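Local structure of spherulin-4 (Aspergillus clavatus, 5C5G) at residues 17-23 / 55-61; 84-89 / 129-133; 202-207 / 229-234. The protein is a glycoside hydrolase built on a (beta/alpha) barrel, probably acting on the galactosamine-containing polysaccharide galactosaminogalactan. One frame throughout, in Å; residues are numbered along the deposited sequence.

Interaction 1: 17-23 / 55-61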
loop_
_atom_site.group_PDB
_atom_site.type_symbol
_atom_site.label_atom_id
_atom_site.label_comp_id
_atom_site.label_asym_id
_atom_site.label_seq_id
_atom_site.Cartn_x
_atom_site.Cartn_y
_atom_site.Cartn_z
ATOM N N TYR A 17 10.850 -10.627 3.203
ATOM C CA TYR A 17 12.268 -10.361 3.045
ATOM C C TYR A 17 12.743 -10.854 1.661
ATOM O O TYR A 17 12.433 -11.974 1.274
ATOM C CB TYR A 17 13.082 -11.023 4.155
ATOM C CG TYR A 17 14.536 -10.684 4.023
ATOM C CD1 TYR A 17 15.010 -9.459 4.451
ATOM C CD2 TYR A 17 15.426 -11.561 3.416
ATOM C CE1 TYR A 17 16.325 -9.110 4.293
ATOM C CE2 TYR A 17 16.757 -11.223 3.262
ATOM C CZ TYR A 17 17.195 -9.994 3.705
ATOM O OH TYR A 17 18.508 -9.636 3.549
ATOM N N PRO A 18 13.490 -10.016 0.915
ATOM C CA PRO A 18 13.844 -10.330 -0.481
ATOM C C PRO A 18 15.001 -11.319 -0.656
ATOM O O PRO A 18 15.946 -11.061 -1.408
ATOM C CB PRO A 18 14.198 -8.956 -1.059
ATOM C CG PRO A 18 14.679 -8.182 0.113
ATOM C CD PRO A 18 13.837 -8.626 1.260
ATOM N N ALA A 19 14.909 -12.454 0.017
ATOM C CA ALA A 19 15.803 -13.557 -0.280
ATOM C C ALA A 19 15.623 -13.939 -1.747
ATOM O O ALA A 19 14.567 -13.680 -2.326
ATOM C CB ALA A 19 15.483 -14.730 0.602
ATOM N N PRO A 20 16.652 -14.528 -2.366
ATOM C CA PRO A 20 16.479 -14.951 -3.758
ATOM C C PRO A 20 15.203 -15.773 -3.945
ATOM O O PRO A 20 14.951 -16.714 -3.190
ATOM C CB PRO A 20 17.745 -15.776 -4.024
ATOM C CG PRO A 20 18.759 -15.136 -3.132
ATOM C CD PRO A 20 18.020 -14.780 -1.882
ATOM N N GLY A 21 14.393 -15.382 -4.924
ATOM C CA GLY A 21 13.153 -16.072 -5.227
ATOM C C GLY A 21 11.946 -15.642 -4.412
ATOM O O GLY A 21 10.810 -15.928 -4.804
ATOM N N ALA A 22 12.153 -14.921 -3.307
ATOM C CA ALA A 22 11.060 -14.647 -2.383
ATOM C C ALA A 22 9.966 -13.778 -2.989
ATOM O O ALA A 22 8.798 -13.898 -2.616
ATOM C CB ALA A 22 11.576 -14.010 -1.102
ATOM N N TRP A 23 10.339 -12.862 -3.879
ATOM C CA TRP A 23 9.380 -11.964 -4.496
ATOM C C TRP A 23 8.828 -12.501 -5.820
ATOM O O TRP A 23 8.017 -11.825 -6.460
ATOM C CB TRP A 23 10.004 -10.580 -4.674
ATOM C CG TRP A 23 10.186 -9.830 -3.391
ATOM C CD1 TRP A 23 9.865 -10.246 -2.138
ATOM C CD2 TRP A 23 10.726 -8.516 -3.251
ATOM N NE1 TRP A 23 10.166 -9.263 -1.218
ATOM C CE2 TRP A 23 10.698 -8.191 -1.878
ATOM C CE3 TRP A 23 11.229 -7.577 -4.157
ATOM C CZ2 TRP A 23 11.152 -6.968 -1.390
ATOM C CZ3 TRP A 23 11.677 -6.358 -3.669
ATOM C CH2 TRP A 23 11.639 -6.070 -2.299
ATOM N N ASP A 55 20.022 -3.455 2.413
ATOM C CA ASP A 55 21.005 -4.514 2.232
ATOM C C ASP A 55 21.065 -5.018 0.789
ATOM O O ASP A 55 20.307 -4.570 -0.068
ATOM C CB ASP A 55 20.825 -5.620 3.283
ATOM C CG ASP A 55 19.661 -6.554 3.013
ATOM O OD1 ASP A 55 19.193 -6.691 1.865
ATOM O OD2 ASP A 55 19.258 -7.228 3.991
ATOM N N GLY A 56 21.976 -5.939 0.523
ATOM C CA GLY A 56 22.256 -6.355 -0.837
ATOM C C GLY A 56 21.126 -7.120 -1.485
ATOM O O GLY A 56 21.007 -7.156 -2.708
ATOM N N ASN A 57 20.305 -7.771 -0.672
ATOM C CA ASN A 57 19.115 -8.423 -1.205
ATOM C C ASN A 57 18.116 -7.384 -1.693
ATOM O O ASN A 57 17.575 -7.514 -2.795
ATOM C CB ASN A 57 18.490 -9.342 -0.159
ATOM C CG ASN A 57 19.261 -10.642 0.013
ATOM O OD1 ASN A 57 19.584 -11.324 -0.964
ATOM N ND2 ASN A 57 19.555 -10.993 1.256
ATOM N N TYR A 58 17.874 -6.342 -0.896
ATOM C CA TYR A 58 17.000 -5.265 -1.330
ATOM C C TYR A 58 17.564 -4.549 -2.548
ATOM O O TYR A 58 16.823 -4.216 -3.476
ATOM C CB TYR A 58 16.757 -4.263 -0.187
ATOM C CG TYR A 58 15.642 -4.689 0.740
ATOM C CD1 TYR A 58 14.326 -4.495 0.363
ATOM C CD2 TYR A 58 15.888 -5.293 1.959
ATOM C CE1 TYR A 58 13.288 -4.881 1.163
ATOM C CE2 TYR A 58 14.826 -5.700 2.773
ATOM C CZ TYR A 58 13.534 -5.476 2.353
ATOM O OH TYR A 58 12.455 -5.859 3.120
ATOM N N THR A 59 18.872 -4.309 -2.573
ATOM C CA THR A 59 19.418 -3.548 -3.693
ATOM C C THR A 59 19.380 -4.353 -4.986
ATOM O O THR A 59 19.347 -3.773 -6.071
ATOM C CB THR A 59 20.827 -3.015 -3.429
ATOM O OG1 THR A 59 21.701 -4.105 -3.195
ATOM C CG2 THR A 59 20.832 -2.097 -2.227
ATOM N N ARG A 60 19.374 -5.682 -4.880
ATOM C CA ARG A 60 19.200 -6.537 -6.055
ATOM C C ARG A 60 17.734 -6.579 -6.514
ATOM O O ARG A 60 17.439 -6.464 -7.707
ATOM C CB ARG A 60 19.673 -7.965 -5.764
ATOM C CG ARG A 60 19.587 -8.915 -6.970
ATOM C CD ARG A 60 19.933 -10.355 -6.588
ATOM N NE ARG A 60 18.946 -10.889 -5.654
ATOM C CZ ARG A 60 19.142 -11.104 -4.356
ATOM N NH1 ARG A 60 20.322 -10.875 -3.790
ATOM N NH2 ARG A 60 18.138 -11.553 -3.612
ATOM N N GLU A 61 16.819 -6.765 -5.571
ATOM C CA GLU A 61 15.432 -7.081 -5.924
ATOM C C GLU A 61 14.564 -5.860 -6.228
ATOM O O GLU A 61 13.667 -5.926 -7.062
ATOM C CB GLU A 61 14.784 -7.924 -4.817
ATOM C CG GLU A 61 15.485 -9.259 -4.561
ATOM C CD GLU A 61 15.375 -10.249 -5.708
ATOM O OE1 GLU A 61 14.506 -10.076 -6.589
ATOM O OE2 GLU A 61 16.169 -11.211 -5.715
HETATM O O HOH W 1 14.986 -13.401 -6.807
#
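Aromatic and apolar packing centres on Pro18, whose CG-CD edge is set down on one face of Tyr58, the two side chains at about a right angle. Its CG sits 3.4 Å from the Tyr58 ring centroid and 2° off the normal, a CH-pi contact over the middle. CD reaches Tyr58 CZ as well as lying over a face of Tyr17 near the rim; CB lies over Trp23 and also meets Glu61 CG. Pro18 thus touches all three aromatic rings of the cluster. Tyr58 meets the other two obliquely, its CE1 being 3.9 Å from Trp23 CZ2. Trp23 also carries Glu61 CB, 3.6 Å from its CE3, while its NE1 is bound to the carbonyl of Val16.

The polar part begins at Tyr17 OH, which donates to Asp55 OD2 at 2.6 Å, on the syn side of the carboxylate but well out of its plane, and accepts from Asn57 ND2 at 2.9 Å in a nearly straight bond (167°) in the amide plane. With CG anti to the backbone N (chi1 -177°), the Tyr17 ring extends over to the helix start. Asp55 OD1 caps that helix through Tyr58 N, so one carboxylate serves cap and loop.

A charged pair adjoins the amide: Arg60 holds Asn57 OD1 with NH1 and NH2, turning its ND2 to Tyr17, and forms a salt bridge to Glu61 OE2 through NE and NH2. A water joins Glu61 OE2 (2.7 Å) to Gly21 N, within the type II turn of residues 19-22; Glu61 OE1 pairs with Lys64.

Together these form an aromatic cluster beside a capped helix start, at the loop-bearing rim of a beta/alpha barrel, with the side chain of Tyr58 about 7 Å from that of the N-acetyl-D-galactosamine-binding Tyr15.

Interaction 2: 84-89 / 129-133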
loop_
_atom_site.group_PDB
_atom_site.type_symbol
_atom_site.label_atom_id
_atom_site.label_comp_id
_atom_site.label_asym_id
_atom_site.label_seq_id
_atom_site.Cartn_x
_atom_site.Cartn_y
_atom_site.Cartn_z
ATOM N N ARG A 84 5.623 10.843 16.180
ATOM C CA ARG A 84 7.027 10.718 15.852
ATOM C C ARG A 84 7.550 12.074 15.414
ATOM O O ARG A 84 6.905 12.775 14.623
ATOM C CB ARG A 84 7.219 9.680 14.746
ATOM C CG ARG A 84 8.666 9.369 14.470
ATOM C CD ARG A 84 8.772 8.161 13.585
ATOM N NE ARG A 84 10.171 7.841 13.314
ATOM C CZ ARG A 84 10.691 7.564 12.124
ATOM N NH1 ARG A 84 9.951 7.556 11.035
ATOM N NH2 ARG A 84 11.984 7.292 12.016
ATOM N N ASN A 85 8.715 12.442 15.933
ATOM C CA ASN A 85 9.345 13.705 15.588
ATOM C C ASN A 85 9.421 13.859 14.078
ATOM O O ASN A 85 9.893 12.968 13.383
ATOM C CB ASN A 85 10.749 13.757 16.191
ATOM C CG ASN A 85 11.344 15.146 16.166
ATOM O OD1 ASN A 85 11.333 15.829 15.142
ATOM N ND2 ASN A 85 11.868 15.576 17.308
ATOM N N ILE A 86 8.935 14.981 13.572
ATOM C CA ILE A 86 8.820 15.168 12.140
ATOM C C ILE A 86 10.198 15.176 11.467
ATOM O O ILE A 86 10.317 14.777 10.299
ATOM C CB ILE A 86 7.980 16.430 11.810
ATOM C CG1 ILE A 86 7.492 16.360 10.361
ATOM C CG2 ILE A 86 8.757 17.711 12.120
ATOM C CD1 ILE A 86 6.351 17.321 10.047
ATOM N N SER A 87 11.241 15.583 12.183
ATOM C CA SER A 87 12.573 15.544 11.600
ATOM C C SER A 87 13.032 14.105 11.348
ATOM O O SER A 87 13.770 13.848 10.398
ATOM C CB SER A 87 13.586 16.285 12.477
ATOM O OG SER A 87 13.768 15.620 13.714
ATOM N N GLU A 88 12.582 13.168 12.180
ATOM C CA GLU A 88 12.939 11.763 12.006
ATOM C C GLU A 88 12.149 11.166 10.853
ATOM O O GLU A 88 12.672 10.393 10.050
ATOM C CB GLU A 88 12.692 10.987 13.299
ATOM C CG GLU A 88 13.613 11.429 14.430
ATOM C CD GLU A 88 13.220 10.868 15.782
ATOM O OE1 GLU A 88 12.490 9.856 15.824
ATOM O OE2 GLU A 88 13.645 11.450 16.803
ATOM N N VAL A 89 10.887 11.549 10.747
ATOM C CA VAL A 89 10.078 11.131 9.613
ATOM C C VAL A 89 10.720 11.650 8.320
ATOM O O VAL A 89 10.866 10.920 7.342
ATOM C CB VAL A 89 8.637 11.641 9.747
ATOM C CG1 VAL A 89 7.829 11.291 8.532
ATOM C CG2 VAL A 89 7.979 11.057 10.991
ATOM N N TYR A 129 0.791 18.739 10.343
ATOM C CA TYR A 129 1.882 17.774 10.287
ATOM C C TYR A 129 1.757 16.924 9.042
ATOM O O TYR A 129 2.732 16.762 8.299
ATOM C CB TYR A 129 1.822 16.919 11.550
ATOM C CG TYR A 129 2.756 15.733 11.749
ATOM C CD1 TYR A 129 2.481 14.498 11.185
ATOM C CD2 TYR A 129 3.831 15.819 12.621
ATOM C CE1 TYR A 129 3.288 13.405 11.433
ATOM C CE2 TYR A 129 4.640 14.726 12.878
ATOM C CZ TYR A 129 4.357 13.526 12.283
ATOM O OH TYR A 129 5.128 12.429 12.554
ATOM N N LEU A 130 0.572 16.387 8.779
ATOM C CA LEU A 130 0.384 15.550 7.602
ATOM C C LEU A 130 0.552 16.345 6.321
ATOM O O LEU A 130 1.131 15.850 5.347
ATOM C CB LEU A 130 -0.978 14.868 7.623
ATOM C CG LEU A 130 -1.172 13.848 8.756
ATOM C CD1 LEU A 130 -2.595 13.332 8.774
ATOM C CD2 LEU A 130 -0.196 12.679 8.620
ATOM N N ARG A 131 0.075 17.584 6.299
ATOM C CA ARG A 131 0.239 18.414 5.107
ATOM C C ARG A 131 1.708 18.722 4.843
ATOM O O ARG A 131 2.160 18.730 3.686
ATOM C CB ARG A 131 -0.565 19.710 5.237
ATOM C CG ARG A 131 -2.069 19.519 5.008
ATOM C CD ARG A 131 -2.902 20.739 5.466
ATOM N NE ARG A 131 -2.637 22.006 4.762
ATOM C CZ ARG A 131 -3.144 22.333 3.577
ATOM N NH1 ARG A 131 -3.898 21.467 2.914
ATOM N NH2 ARG A 131 -2.885 23.524 3.040
ATOM N N GLU A 132 2.462 18.976 5.907
ATOM C CA GLU A 132 3.891 19.196 5.760
ATOM C C GLU A 132 4.568 17.961 5.174
ATOM O O GLU A 132 5.418 18.066 4.292
ATOM C CB GLU A 132 4.546 19.574 7.094
ATOM C CG GLU A 132 6.042 19.804 6.952
ATOM C CD GLU A 132 6.690 20.486 8.132
ATOM O OE1 GLU A 132 5.973 20.974 9.029
ATOM O OE2 GLU A 132 7.939 20.539 8.147
ATOM N N LEU A 133 4.203 16.786 5.655
ATOM C CA LEU A 133 4.781 15.563 5.118
ATOM C C LEU A 133 4.486 15.393 3.646
ATOM O O LEU A 133 5.361 14.966 2.896
ATOM C CB LEU A 133 4.317 14.339 5.896
ATOM C CG LEU A 133 4.851 14.251 7.325
ATOM C CD1 LEU A 133 4.349 12.960 7.960
ATOM C CD2 LEU A 133 6.383 14.338 7.406
#
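Ile86 overlaps Tyr129, Glu132 and Leu133, its CB, CG1 and CD1 making their closest contacts with Tyr129, Leu133 and Glu132 in turn. CB comes within 3.9 Å of Tyr129 CE2, approaching the ring obliquely, the two side chains running antiparallel alongside one another. CG1 lies 3.7 Å from Leu133 CD2. CD1 reaches Glu132 CD at the same distance, so the methyl end rests against the carboxylate group of an extended side chain. This reach follows from the torsions of Ile86: CG1 is anti to the backbone N (chi1 -162°) and CD1 continues the extended line, carrying the branch across to the other helix.

Val89, one turn further along, divides its two methyls. CG1 packs on Leu133 CD2 at 3.6 Å, the side chains crossing at about a right angle, whereas CG2 abuts Tyr129 OH. Leu133 CD2 therefore touches both Ile86 and Val89.

The polar link is made by Tyr129 OH, which donates to Arg84 O at 2.7 Å. The acceptor lies in the plane of the ring at its edge, and the C=O...O angle is 138°. This bond ties a side chain of one helix to the backbone just ahead of the other, next to the Asn85 N-cap, where OD1 accepts from Ser87 N. The guanidinium of Arg84 turns to Asp92 and to the carbonyl of Ala78.

The contact joins the start of helix 86-103 to the middle of helix 124-139, neighbours in the outer layer of the barrel. Beneath them Val89 touches Val77 of strand 71-78, and both Val89 and Leu133 touch Phe115 of strand 112-116.

Interaction 3: 202-207 / 229-234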
loop_
_atom_site.group_PDB
_atom_site.type_symbol
_atom_site.label_atom_id
_atom_site.label_comp_id
_atom_site.label_asym_id
_atom_site.label_seq_id
_atom_site.Cartn_x
_atom_site.Cartn_y
_atom_site.Cartn_z
ATOM N N ILE A 202 -7.722 -6.627 3.603
ATOM C CA ILE A 202 -8.499 -7.665 4.263
ATOM C C ILE A 202 -7.655 -8.921 4.307
ATOM O O ILE A 202 -7.373 -9.512 3.274
ATOM C CB ILE A 202 -9.817 -7.965 3.530
ATOM C CG1 ILE A 202 -10.627 -6.684 3.313
ATOM C CG2 ILE A 202 -10.647 -8.982 4.307
ATOM C CD1 ILE A 202 -11.791 -6.867 2.341
ATOM N N HIS A 203 -7.266 -9.334 5.503
ATOM C CA HIS A 203 -6.493 -10.550 5.674
ATOM C C HIS A 203 -7.330 -11.597 6.391
ATOM O O HIS A 203 -8.491 -11.353 6.736
ATOM C CB HIS A 203 -5.176 -10.259 6.390
ATOM C CG HIS A 203 -5.319 -9.563 7.705
ATOM N ND1 HIS A 203 -5.850 -10.166 8.824
ATOM C CD2 HIS A 203 -4.965 -8.313 8.080
ATOM C CE1 HIS A 203 -5.823 -9.309 9.831
ATOM N NE2 HIS A 203 -5.290 -8.177 9.404
ATOM N N SER A 204 -6.759 -12.777 6.598
ATOM C CA SER A 204 -7.418 -13.825 7.367
ATOM C C SER A 204 -8.735 -14.234 6.725
ATOM O O SER A 204 -9.680 -14.638 7.416
ATOM C CB SER A 204 -7.629 -13.373 8.819
ATOM O OG SER A 204 -6.408 -12.850 9.354
ATOM N N VAL A 205 -8.803 -14.180 5.405
ATOM C CA VAL A 205 -9.999 -14.664 4.717
ATOM C C VAL A 205 -10.043 -16.196 4.807
ATOM O O VAL A 205 -9.056 -16.863 4.495
ATOM C CB VAL A 205 -9.993 -14.237 3.254
ATOM C CG1 VAL A 205 -11.253 -14.716 2.559
ATOM C CG2 VAL A 205 -9.892 -12.725 3.141
ATOM N N PRO A 206 -11.177 -16.770 5.257
ATOM C CA PRO A 206 -11.275 -18.230 5.318
ATOM C C PRO A 206 -11.062 -18.844 3.946
ATOM O O PRO A 206 -11.473 -18.276 2.937
ATOM C CB PRO A 206 -12.720 -18.473 5.768
ATOM C CG PRO A 206 -13.139 -17.224 6.436
ATOM C CD PRO A 206 -12.392 -16.112 5.765
ATOM N N THR A 207 -10.443 -20.018 3.898
ATOM C CA THR A 207 -10.120 -20.605 2.603
ATOM C C THR A 207 -11.379 -20.973 1.822
ATOM O O THR A 207 -11.322 -21.104 0.603
ATOM C CB THR A 207 -9.205 -21.822 2.732
ATOM O OG1 THR A 207 -9.789 -22.740 3.649
ATOM C CG2 THR A 207 -7.827 -21.409 3.235
ATOM N N PHE A 229 -5.944 -5.070 -1.071
ATOM C CA PHE A 229 -5.175 -6.279 -0.788
ATOM C C PHE A 229 -6.097 -7.240 -0.063
ATOM O O PHE A 229 -6.733 -6.863 0.926
ATOM C CB PHE A 229 -3.996 -5.968 0.119
ATOM C CG PHE A 229 -3.120 -7.159 0.421
ATOM C CD1 PHE A 229 -2.449 -7.820 -0.594
ATOM C CD2 PHE A 229 -2.931 -7.588 1.730
ATOM C CE1 PHE A 229 -1.626 -8.921 -0.300
ATOM C CE2 PHE A 229 -2.106 -8.672 2.018
ATOM C CZ PHE A 229 -1.457 -9.326 1.011
ATOM N N ILE A 230 -6.192 -8.473 -0.561
ATOM C CA ILE A 230 -6.962 -9.533 0.075
ATOM C C ILE A 230 -6.060 -10.748 0.183
ATOM O O ILE A 230 -5.411 -11.111 -0.797
ATOM C CB ILE A 230 -8.217 -9.883 -0.740
ATOM C CG1 ILE A 230 -9.203 -8.722 -0.655
ATOM C CG2 ILE A 230 -8.870 -11.161 -0.207
ATOM C CD1 ILE A 230 -10.387 -8.826 -1.627
ATOM N N THR A 231 -6.005 -11.364 1.365
ATOM C CA THR A 231 -5.236 -12.576 1.546
ATOM C C THR A 231 -5.906 -13.527 2.504
ATOM O O THR A 231 -6.618 -13.135 3.435
ATOM C CB THR A 231 -3.817 -12.280 2.025
ATOM O OG1 THR A 231 -3.124 -13.522 2.151
ATOM C CG2 THR A 231 -3.792 -11.544 3.357
ATOM N N HIS A 232 -5.688 -14.806 2.233
ATOM C CA HIS A 232 -6.220 -15.885 3.042
ATOM C C HIS A 232 -5.269 -16.283 4.166
ATOM O O HIS A 232 -5.589 -17.169 4.933
ATOM C CB HIS A 232 -6.562 -17.076 2.149
ATOM C CG HIS A 232 -7.669 -16.786 1.184
ATOM N ND1 HIS A 232 -7.481 -16.067 0.025
ATOM C CD2 HIS A 232 -8.982 -17.113 1.225
ATOM C CE1 HIS A 232 -8.637 -15.977 -0.616
ATOM N NE2 HIS A 232 -9.562 -16.593 0.094
ATOM N N LEU A 233 -4.101 -15.654 4.268
ATOM C CA LEU A 233 -3.232 -15.916 5.422
ATOM C C LEU A 233 -3.781 -15.255 6.688
ATOM O O LEU A 233 -4.217 -14.100 6.659
ATOM C CB LEU A 233 -1.813 -15.406 5.161
ATOM C CG LEU A 233 -1.028 -16.055 4.012
ATOM C CD1 LEU A 233 0.399 -15.549 3.952
ATOM C CD2 LEU A 233 -1.053 -17.575 4.093
ATOM N N GLU A 234 -3.707 -15.964 7.808
ATOM C CA GLU A 234 -4.122 -15.411 9.094
ATOM C C GLU A 234 -2.927 -15.137 10.000
ATOM O O GLU A 234 -3.099 -14.567 11.069
ATOM C CB GLU A 234 -5.133 -16.322 9.799
ATOM C CG GLU A 234 -4.692 -17.739 10.014
ATOM C CD GLU A 234 -5.845 -18.635 10.467
ATOM O OE1 GLU A 234 -6.942 -18.105 10.753
ATOM O OE2 GLU A 234 -5.658 -19.864 10.522
HETATM O O HOH W 2 -5.471 -13.388 11.748
#
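This is a parallel strand pairing that runs on into two loops hydrogen-bonded to each other, at the C-terminal ends of strands 198-203 and 227-230, the last two of the barrel, which form one beta-alpha-beta unit with helix 212-224. Ile202 pairs with Ile230. On its two sides Ile202 N donates to Phe229 O (2.9 Å) and Thr231 N donates to Ile202 O (3.0 Å), the regular parallel pattern.

Beyond this point the chains leave strand geometry. Ser204 adopts positive phi (60°), and two successive amides are used: its own N donates to Leu233 O at 2.9 Å, from above the carbonyl plane, while Val205 N donates to Thr231 O at 3.1 Å, in the carbonyl plane on a lone pair. The second loop is shaped by an ST turn in which Thr231 OG1 accepts from Leu233 N.

Side chains close over this backbone mesh. Val205 CB covers one face of the His232 imidazole, offset toward its rim, and lies 4.0 Å from the ring centroid. Val205 CG2 meets Ile230 CG2. His232 CD2 lies 3.2 Å from Pro206 O, which sits at the ring edge, and NE2 bonds to the carbonyl of Val209; the imidazole is thus held by face and nitrogen. Thr231 CG2 packs against His203 CB.

Where the strand gives way to the loop, His203 ND1 and Ser204 OG share a hydrogen bond of 2.8 Å, and a water connects OG to Glu234 O. His203 also stacks on Tyr237, so its ring orientation is fixed from two directions. Four backbone bonds thus join the two segments, side-chain packing adds to them, and His203 is held about 5 Å, side chain to side chain, from Glu172, which binds N-acetyl-D-galactosamine, though no sugar is bound here.

Overall arrangement
The three contacts lie at separate points around one eight-stranded barrel, and none touches another. Interaction 1 and interaction 3 are the nearest pair, with centres 24 Å and nearest atoms about 11 Å apart; interactions 2 and 3 lie on opposite sides of the chain's centre, 32 Å between centres. Each has a residue near the N-acetyl-D-galactosamine site. Between side chains, Tyr58 of interaction 1 is about 9 Å and Arg84 of interaction 2 about 7 Å from Tyr76, while Phe229 of interaction 3 is about 9 Å from Tyr15. These distances are consistent with a second-shell position around the sugar site.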